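Local coordinates for CDP-archaeol synthase (Aeropyrum pernix K1, PDB 5GUF), which catalyses the transfer of a cytidylyl group from CTP to an unsaturated archaeal ether-lipid phosphate, forming CDP-archaeol and diphosphate within the membrane, at residues H88-D100 with D125-Y139. Residues are numbered along the deposited sequence; the frame is centred on the assembly and turned at random.
With K (potassium ion), chain F; CTP (cytidine-5'-triphosphate), chain B.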
loop_
_atom_site.group_PDB
_atom_site.type_symbol
_atom_site.label_atom_id
_atom_site.label_comp_id
_atom_site.label_asym_id
_atom_site.label_seq_id
_atom_site.Cartn_x
_atom_site.Cartn_y
_atom_site.Cartn_z
ATOM N N HIS A 88 10.814 19.217 15.618
ATOM C CA HIS A 88 10.282 18.601 14.406
ATOM C C HIS A 88 9.050 17.737 14.666
ATOM O O HIS A 88 8.167 17.631 13.795
ATOM C CB HIS A 88 11.359 17.736 13.761
ATOM C CG HIS A 88 12.477 18.518 13.153
ATOM N ND1 HIS A 88 13.682 17.942 12.802
ATOM C CD2 HIS A 88 12.571 19.827 12.816
ATOM C CE1 HIS A 88 14.471 18.867 12.287
ATOM N NE2 HIS A 88 13.818 20.016 12.275
ATOM N N SER A 89 8.992 17.080 15.830
ATOM C CA SER A 89 7.940 16.093 16.064
ATOM C C SER A 89 6.540 16.689 16.009
ATOM O O SER A 89 5.628 15.993 15.528
ATOM C CB SER A 89 8.172 15.377 17.397
ATOM O OG SER A 89 9.381 14.619 17.359
ATOM N N PRO A 90 6.290 17.925 16.463
ATOM C CA PRO A 90 4.954 18.500 16.231
ATOM C C PRO A 90 4.576 18.565 14.755
ATOM O O PRO A 90 3.459 18.168 14.393
ATOM C CB PRO A 90 5.056 19.901 16.863
ATOM C CG PRO A 90 6.135 19.760 17.915
ATOM C CD PRO A 90 7.130 18.803 17.309
ATOM N N ALA A 91 5.477 19.056 13.892
ATOM C CA ALA A 91 5.173 19.098 12.463
ATOM C C ALA A 91 4.941 17.695 11.907
ATOM O O ALA A 91 4.024 17.487 11.103
ATOM C CB ALA A 91 6.300 19.796 11.696
ATOM N N ILE A 92 5.759 16.720 12.330
ATOM C CA ILE A 92 5.594 15.344 11.864
ATOM C C ILE A 92 4.266 14.772 12.345
ATOM O O ILE A 92 3.551 14.101 11.585
ATOM C CB ILE A 92 6.785 14.473 12.316
ATOM C CG1 ILE A 92 8.093 14.971 11.676
ATOM C CG2 ILE A 92 6.563 13.000 11.975
ATOM C CD1 ILE A 92 9.275 14.022 11.824
ATOM N N ALA A 93 3.917 15.028 13.613
ATOM C CA ALA A 93 2.599 14.654 14.115
ATOM C C ALA A 93 1.491 15.218 13.232
ATOM O O ALA A 93 0.516 14.519 12.930
ATOM C CB ALA A 93 2.419 15.149 15.553
ATOM N N LEU A 94 1.618 16.489 12.831
ATOM C CA LEU A 94 0.630 17.092 11.936
ATOM C C LEU A 94 0.561 16.349 10.608
ATOM O O LEU A 94 -0.531 16.092 10.090
ATOM C CB LEU A 94 0.942 18.574 11.703
ATOM C CG LEU A 94 0.614 19.438 12.924
ATOM C CD1 LEU A 94 0.967 20.897 12.702
ATOM C CD2 LEU A 94 -0.858 19.289 13.315
ATOM N N GLY A 95 1.713 15.987 10.045
ATOM C CA GLY A 95 1.696 15.205 8.819
ATOM C C GLY A 95 1.034 13.851 9.001
ATOM O O GLY A 95 0.313 13.374 8.122
ATOM N N ALA A 96 1.275 13.207 10.138
ATOM C CA ALA A 96 0.591 11.952 10.393
ATOM C C ALA A 96 -0.911 12.169 10.461
ATOM O O ALA A 96 -1.682 11.389 9.895
ATOM C CB ALA A 96 1.102 11.320 11.687
ATOM N N LEU A 97 -1.343 13.242 11.133
ATOM C CA LEU A 97 -2.774 13.501 11.267
ATOM C C LEU A 97 -3.391 13.898 9.927
ATOM O O LEU A 97 -4.515 13.486 9.608
ATOM C CB LEU A 97 -3.014 14.585 12.320
ATOM C CG LEU A 97 -2.648 14.175 13.750
ATOM C CD1 LEU A 97 -2.575 15.387 14.711
ATOM C CD2 LEU A 97 -3.569 13.078 14.294
ATOM N N ALA A 98 -2.667 14.690 9.128
ATOM C CA ALA A 98 -3.165 15.104 7.821
ATOM C C ALA A 98 -3.277 13.912 6.879
ATOM O O ALA A 98 -4.267 13.785 6.143
ATOM C CB ALA A 98 -2.245 16.181 7.229
ATOM N N GLY A 99 -2.279 13.018 6.911
ATOM C CA GLY A 99 -2.307 11.843 6.054
ATOM C C GLY A 99 -3.427 10.878 6.411
ATOM O O GLY A 99 -4.032 10.262 5.532
ATOM N N ASP A 100 -3.717 10.731 7.700
ATOM C CA ASP A 100 -4.848 9.907 8.102
ATOM C C ASP A 100 -6.166 10.510 7.621
ATOM O O ASP A 100 -7.062 9.789 7.164
ATOM C CB ASP A 100 -4.838 9.735 9.616
ATOM C CG ASP A 100 -6.050 9.011 10.128
ATOM O OD1 ASP A 100 -6.274 7.841 9.748
ATOM O OD2 ASP A 100 -6.783 9.622 10.934
ATOM N N ASP A 125 -1.502 5.492 5.655
ATOM C CA ASP A 125 -1.776 6.879 5.276
ATOM C C ASP A 125 -1.072 7.868 6.199
ATOM O O ASP A 125 -0.520 8.871 5.740
ATOM C CB ASP A 125 -3.288 7.129 5.282
ATOM C CG ASP A 125 -3.970 6.661 6.594
ATOM O OD1 ASP A 125 -3.280 6.204 7.544
ATOM O OD2 ASP A 125 -5.212 6.756 6.682
ATOM N N PHE A 126 -1.104 7.618 7.501
ATOM C CA PHE A 126 -0.437 8.504 8.446
ATOM C C PHE A 126 1.080 8.425 8.295
ATOM O O PHE A 126 1.778 9.428 8.491
ATOM C CB PHE A 126 -0.847 8.148 9.885
ATOM C CG PHE A 126 -0.046 7.033 10.454
ATOM C CD1 PHE A 126 -0.409 5.721 10.224
ATOM C CD2 PHE A 126 1.131 7.286 11.154
ATOM C CE1 PHE A 126 0.365 4.679 10.716
ATOM C CE2 PHE A 126 1.906 6.243 11.628
ATOM C CZ PHE A 126 1.505 4.939 11.412
ATOM N N TYR A 127 1.599 7.235 7.976
ATOM C CA TYR A 127 3.033 7.067 7.773
ATOM C C TYR A 127 3.521 7.876 6.582
ATOM O O TYR A 127 4.606 8.472 6.635
ATOM C CB TYR A 127 3.361 5.585 7.589
ATOM C CG TYR A 127 4.769 5.305 7.121
ATOM C CD1 TYR A 127 5.845 5.438 7.984
ATOM C CD2 TYR A 127 5.025 4.900 5.810
ATOM C CE1 TYR A 127 7.137 5.179 7.561
ATOM C CE2 TYR A 127 6.317 4.641 5.381
ATOM C CZ TYR A 127 7.369 4.792 6.267
ATOM O OH TYR A 127 8.666 4.541 5.865
ATOM N N LEU A 128 2.721 7.921 5.510
ATOM C CA LEU A 128 3.072 8.639 4.285
ATOM C C LEU A 128 3.005 10.151 4.475
ATOM O O LEU A 128 3.855 10.881 3.954
ATOM C CB LEU A 128 2.136 8.197 3.149
ATOM C CG LEU A 128 2.263 6.743 2.661
ATOM C CD1 LEU A 128 1.091 6.308 1.775
ATOM C CD2 LEU A 128 3.597 6.542 1.927
ATOM N N GLY A 129 2.000 10.644 5.200
ATOM C CA GLY A 129 1.993 12.056 5.556
ATOM C C GLY A 129 3.185 12.446 6.420
ATOM O O GLY A 129 3.841 13.463 6.181
ATOM N N ALA A 130 3.476 11.642 7.442
ATOM C CA ALA A 130 4.601 11.938 8.324
ATOM C C ALA A 130 5.922 11.869 7.565
ATOM O O ALA A 130 6.775 12.757 7.692
ATOM C CB ALA A 130 4.605 10.973 9.509
ATOM N N LEU A 131 6.087 10.827 6.749
ATOM C CA LEU A 131 7.257 10.714 5.882
ATOM C C LEU A 131 7.412 11.929 4.966
ATOM O O LEU A 131 8.526 12.442 4.795
ATOM C CB LEU A 131 7.163 9.431 5.054
ATOM C CG LEU A 131 8.287 9.171 4.059
ATOM C CD1 LEU A 131 9.506 8.617 4.786
ATOM C CD2 LEU A 131 7.802 8.184 3.022
ATOM N N ALA A 132 6.308 12.398 4.363
ATOM C CA ALA A 132 6.375 13.578 3.504
ATOM C C ALA A 132 6.871 14.787 4.275
ATOM O O ALA A 132 7.693 15.556 3.764
ATOM C CB ALA A 132 5.009 13.883 2.875
ATOM N N VAL A 133 6.378 14.973 5.505
ATOM C CA VAL A 133 6.771 16.132 6.308
ATOM C C VAL A 133 8.231 16.029 6.722
ATOM O O VAL A 133 8.978 17.013 6.670
ATOM C CB VAL A 133 5.837 16.283 7.528
ATOM C CG1 VAL A 133 6.379 17.296 8.518
ATOM C CG2 VAL A 133 4.455 16.710 7.080
ATOM N N SER A 134 8.673 14.843 7.131
ATOM C CA SER A 134 10.080 14.698 7.485
ATOM C C SER A 134 10.989 15.071 6.306
ATOM O O SER A 134 12.039 15.689 6.499
ATOM C CB SER A 134 10.355 13.275 7.976
ATOM O OG SER A 134 10.539 12.374 6.907
ATOM N N ILE A 135 10.584 14.733 5.076
ATOM C CA ILE A 135 11.368 15.112 3.897
ATOM C C ILE A 135 11.276 16.613 3.644
ATOM O O ILE A 135 12.284 17.269 3.381
ATOM C CB ILE A 135 10.904 14.305 2.670
ATOM C CG1 ILE A 135 11.322 12.831 2.818
ATOM C CG2 ILE A 135 11.414 14.957 1.375
ATOM C CD1 ILE A 135 10.721 11.907 1.771
ATOM N N ALA A 136 10.078 17.195 3.757
ATOM C CA ALA A 136 9.988 18.651 3.723
ATOM C C ALA A 136 10.845 19.313 4.812
ATOM O O ALA A 136 11.307 20.447 4.634
ATOM C CB ALA A 136 8.536 19.081 3.852
ATOM N N LEU A 137 11.074 18.633 5.941
ATOM C CA LEU A 137 11.898 19.220 6.988
ATOM C C LEU A 137 13.385 19.141 6.678
ATOM O O LEU A 137 14.179 19.782 7.375
ATOM C CB LEU A 137 11.622 18.539 8.334
ATOM C CG LEU A 137 10.301 18.854 9.051
ATOM C CD1 LEU A 137 10.201 18.038 10.328
ATOM C CD2 LEU A 137 10.132 20.348 9.357
ATOM N N GLY A 138 13.791 18.366 5.675
ATOM C CA GLY A 138 15.197 18.232 5.354
ATOM C C GLY A 138 15.795 16.861 5.581
ATOM O O GLY A 138 16.990 16.691 5.331
ATOM N N TYR A 139 15.023 15.879 6.040
ATOM C CA TYR A 139 15.527 14.522 6.208
ATOM C C TYR A 139 15.605 13.798 4.870
ATOM O O TYR A 139 14.712 13.909 4.027
ATOM C CB TYR A 139 14.623 13.716 7.161
ATOM C CG TYR A 139 14.681 14.176 8.595
ATOM C CD1 TYR A 139 15.640 13.672 9.466
ATOM C CD2 TYR A 139 13.796 15.135 9.072
ATOM C CE1 TYR A 139 15.699 14.102 10.780
ATOM C CE2 TYR A 139 13.865 15.574 10.363
ATOM C CZ TYR A 139 14.813 15.058 11.211
ATOM O OH TYR A 139 14.857 15.507 12.498
HETATM K K K F . -6.736 5.167 9.754
HETATM N N1 CTP B . -10.357 9.408 15.593
HETATM C C2 CTP B . -10.735 10.718 15.882
HETATM N N3 CTP B . -10.162 11.797 15.227
HETATM C C4 CTP B . -9.150 11.571 14.306
HETATM C C5 CTP B . -8.735 10.259 14.046
HETATM C C6 CTP B . -9.464 9.184 14.565
HETATM O O2 CTP B . -11.596 10.932 16.733
HETATM N N4 CTP B . -8.589 12.605 13.683
HETATM C "C1'" CTP B . -10.973 8.294 16.374
HETATM C "C2'" CTP B . -12.391 8.019 15.896
HETATM O "O2'" CTP B . -13.147 7.548 16.989
HETATM C "C3'" CTP B . -12.204 6.891 14.916
HETATM C "C4'" CTP B . -11.126 6.082 15.626
HETATM O "O4'" CTP B . -10.287 7.048 16.257
HETATM O "O3'" CTP B . -13.399 6.181 14.724
HETATM C "C5'" CTP B . -10.366 5.156 14.675
HETATM O "O5'" CTP B . -9.626 5.888 13.721
HETATM P PA CTP B . -9.778 5.539 12.162
HETATM O O1A CTP B . -9.640 4.038 12.035
HETATM O O2A CTP B . -8.769 6.277 11.306
HETATM O O3A CTP B . -11.267 6.045 11.802
HETATM P PB CTP B . -12.436 5.103 11.212
HETATM O O1B CTP B . -13.467 4.888 12.300
HETATM O O2B CTP B . -11.939 3.771 10.712
HETATM O O3B CTP B . -13.016 6.004 9.999
HETATM P PG CTP B . -12.411 5.979 8.494
HETATM O O1G CTP B . -13.209 4.996 7.678
HETATM O O2G CTP B . -12.505 7.383 7.984
HETATM O O3G CTP B . -10.967 5.560 8.488
HETATM O O HOH W 1 -7.838 7.150 7.734
HETATM O O HOH W 2 -4.414 5.883 10.537
HETATM O O HOH W 3 -9.347 4.086 9.056
#
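Asp100 sends its CG anti to the backbone N (chi1 174°), Asp125 holds its own between N and carbonyl carbon (chi1 50°), and the two carboxylates come side by side without bonding (Asp100 OD1 to Asp125 OD2, 3.4 Å) at the CTP-binding end of a glycine-rich, roughly antiparallel pair of helices predicted to span the membrane, their directions 140° apart. Asp100 OD1 binds the potassium ion at 2.7 Å, which also holds CTP O2A and the carbonyl of Asp122; OD2 forms a salt bridge with Lys57. Asp125 stays in the second shell: a potassium-bound water lies within hydrogen-bonding distance of both Asp125 OD2 and Asp100 O, and Asp125 OD1 accepts from a second potassium-bound water, 3.2 Å away. With an alanine at Asp125, these waters would probably lose an anchor and the potassium shell on that side would be less firmly ordered. Behind the site the helix axes close to 6.5 Å, because Gly95, Gly99 and Gly129 have no CB to collide with the facing backbone. Gly129 CA lies 3.3 Å from Gly95 O in a CA-H...O contact, and the CA-H of Ala96 is directed at Phe126 O. Val133 spans one turn of the facing helix, CG1 against Ala91 O and CG2 3.6 Å from Gly95 CA, while Ile92 lays CG2 on Ala130 CB. At the far end, beyond a Schellman motif at Gly138, the Tyr139 hydroxyl arrives in the plane of the His88 imidazole, at its edge, and OH and ND1 share a hydrogen bond of 2.7 Å.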